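Local coordinates for thioesterase (PDB 6VAP), which probably hydrolyses thioester-bound acyl groups from stalled carrier proteins, as other type II thioesterases do, in the biosynthesis of borrelidin, at residues A[35-40]-A[55-60]. Sequence-based numbering, arbitrary orientation.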
loop_
_atom_site.group_PDB
_atom_site.type_symbol
_atom_site.label_atom_id
_atom_site.label_comp_id
_atom_site.label_asym_id
_atom_site.label_seq_id
_atom_site.Cartn_x
_atom_site.Cartn_y
_atom_site.Cartn_z
ATOM N N GLY A 35 0.993 8.749 5.173
ATOM C CA GLY A 35 2.011 8.816 4.156
ATOM C C GLY A 35 1.521 9.503 2.900
ATOM O O GLY A 35 0.335 9.664 2.684
ATOM N N SER A 36 2.466 9.951 2.091
ATOM C CA SER A 36 2.191 10.616 0.828
ATOM C C SER A 36 2.864 9.843 -0.294
ATOM O O SER A 36 3.698 8.960 -0.046
ATOM C CB SER A 36 2.684 12.071 0.831
ATOM O OG SER A 36 2.155 12.782 1.942
ATOM N N ALA A 37 2.488 10.201 -1.534
ATOM C CA ALA A 37 3.093 9.563 -2.696
ATOM C C ALA A 37 4.601 9.751 -2.734
ATOM O O ALA A 37 5.315 8.875 -3.247
ATOM C CB ALA A 37 2.476 10.099 -3.977
ATOM N N THR A 38 5.101 10.884 -2.220
ATOM C CA THR A 38 6.537 11.135 -2.243
ATOM C C THR A 38 7.313 10.071 -1.473
ATOM O O THR A 38 8.523 9.917 -1.684
ATOM C CB THR A 38 6.840 12.523 -1.661
ATOM O OG1 THR A 38 6.123 12.705 -0.429
ATOM C CG2 THR A 38 6.432 13.601 -2.621
ATOM N N PHE A 39 6.655 9.368 -0.549
ATOM C CA PHE A 39 7.315 8.294 0.189
ATOM C C PHE A 39 7.942 7.267 -0.752
ATOM O O PHE A 39 8.978 6.667 -0.437
ATOM C CB PHE A 39 6.296 7.615 1.102
ATOM C CG PHE A 39 6.823 6.414 1.811
ATOM C CD1 PHE A 39 7.626 6.549 2.940
ATOM C CD2 PHE A 39 6.492 5.144 1.389
ATOM C CE1 PHE A 39 8.095 5.433 3.601
ATOM C CE2 PHE A 39 6.957 4.044 2.054
ATOM C CZ PHE A 39 7.769 4.174 3.143
ATOM N N TYR A 40 7.346 7.053 -1.923
ATOM C CA TYR A 40 7.828 6.041 -2.859
ATOM C C TYR A 40 8.798 6.559 -3.911
ATOM O O TYR A 40 9.133 5.827 -4.850
ATOM C CB TYR A 40 6.648 5.383 -3.530
ATOM C CG TYR A 40 5.920 4.443 -2.601
ATOM C CD1 TYR A 40 6.510 3.256 -2.206
ATOM C CD2 TYR A 40 4.630 4.734 -2.139
ATOM C CE1 TYR A 40 5.825 2.342 -1.351
ATOM C CE2 TYR A 40 3.977 3.884 -1.264
ATOM C CZ TYR A 40 4.564 2.703 -0.886
ATOM O OH TYR A 40 3.908 1.823 -0.101
ATOM N N ALA A 55 2.866 6.080 -7.808
ATOM C CA ALA A 55 2.695 6.310 -6.383
ATOM C C ALA A 55 1.385 7.061 -6.174
ATOM O O ALA A 55 1.100 8.047 -6.865
ATOM C CB ALA A 55 3.890 7.067 -5.811
ATOM N N VAL A 56 0.585 6.593 -5.240
ATOM C CA VAL A 56 -0.750 7.143 -5.049
ATOM C C VAL A 56 -0.698 8.240 -3.995
ATOM O O VAL A 56 -0.135 8.064 -2.914
ATOM C CB VAL A 56 -1.742 6.031 -4.664
ATOM C CG1 VAL A 56 -3.125 6.574 -4.447
ATOM C CG2 VAL A 56 -1.743 4.949 -5.775
ATOM N N GLN A 57 -1.322 9.354 -4.301
ATOM C CA GLN A 57 -1.496 10.470 -3.384
ATOM C C GLN A 57 -2.940 10.493 -2.924
ATOM O O GLN A 57 -3.826 10.848 -3.695
ATOM C CB GLN A 57 -1.131 11.780 -4.083
ATOM C CG GLN A 57 -1.212 13.011 -3.200
ATOM C CD GLN A 57 0.078 13.258 -2.430
ATOM O OE1 GLN A 57 0.550 12.395 -1.735
ATOM N NE2 GLN A 57 0.616 14.458 -2.526
ATOM N N TYR A 58 -3.178 10.201 -1.659
ATOM C CA TYR A 58 -4.537 10.257 -1.140
ATOM C C TYR A 58 -4.964 11.710 -0.903
ATOM O O TYR A 58 -4.127 12.588 -0.682
ATOM C CB TYR A 58 -4.657 9.489 0.167
ATOM C CG TYR A 58 -4.031 8.118 0.186
ATOM C CD1 TYR A 58 -4.259 7.208 -0.836
ATOM C CD2 TYR A 58 -3.213 7.728 1.243
ATOM C CE1 TYR A 58 -3.702 5.946 -0.796
ATOM C CE2 TYR A 58 -2.694 6.488 1.309
ATOM C CZ TYR A 58 -2.921 5.582 0.283
ATOM O OH TYR A 58 -2.336 4.325 0.382
ATOM N N PRO A 59 -6.262 11.992 -0.968
ATOM C CA PRO A 59 -6.738 13.343 -0.643
ATOM C C PRO A 59 -6.316 13.754 0.757
ATOM O O PRO A 59 -6.206 12.927 1.671
ATOM C CB PRO A 59 -8.261 13.224 -0.736
ATOM C CG PRO A 59 -8.503 12.032 -1.641
ATOM C CD PRO A 59 -7.350 11.078 -1.352
ATOM N N GLY A 60 -6.105 15.059 0.912
ATOM C CA GLY A 60 -5.906 15.654 2.208
ATOM C C GLY A 60 -4.472 15.932 2.593
ATOM O O GLY A 60 -4.237 16.419 3.702
HETATM O O HOH W 1 -0.823 9.146 -0.263
#
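Gln57 extends CG away from its own nitrogen (chi1 -177°), and a bend at chi2 then swings the amide onto the start of the 3-10 turn 37-39, where Ala37 N donates to Gln57 OE1 at 2.9 Å. The N-H points almost straight at the oxygen (173°) and approaches it from 33° off the carbonyl plane. Ser36 CB lies 3.4 Å from the same Gln57 OE1, while Gln57 NE2 is bonded to Gln62 and Asp63, so both ends of the amide are held and its rotation is fixed. Next to this bond, Ala37 CB presses on the backbone at Val56 O, 3.5 Å away, and meets Ala55 CB at 3.8 Å. Ala55 CB also touches Tyr40 CB, at 4.0 Å, where Tyr40 takes the N-cap position of helix 41-47. In this alpha/beta-hydrolase fold the contact thus joins the loop after strand 26-30 to the end of its parallel neighbour, strand 52-56, and helix 41-47 belongs to the crossover between the two. A water bridges the loop at Gly35 to the end of strand 52-56 and the residue Tyr58 beyond it: the water oxygen lies 2.9 Å from Val56 O, donates to it and to Gly35 O, and accepts from Tyr58 N. It sits 3.2 Å above one face of the Tyr58 ring, toward the rim. Tyr58 OH bonds to Pro31 O, and its side chain touches residues of the probable GxSxG nucleophile elbow.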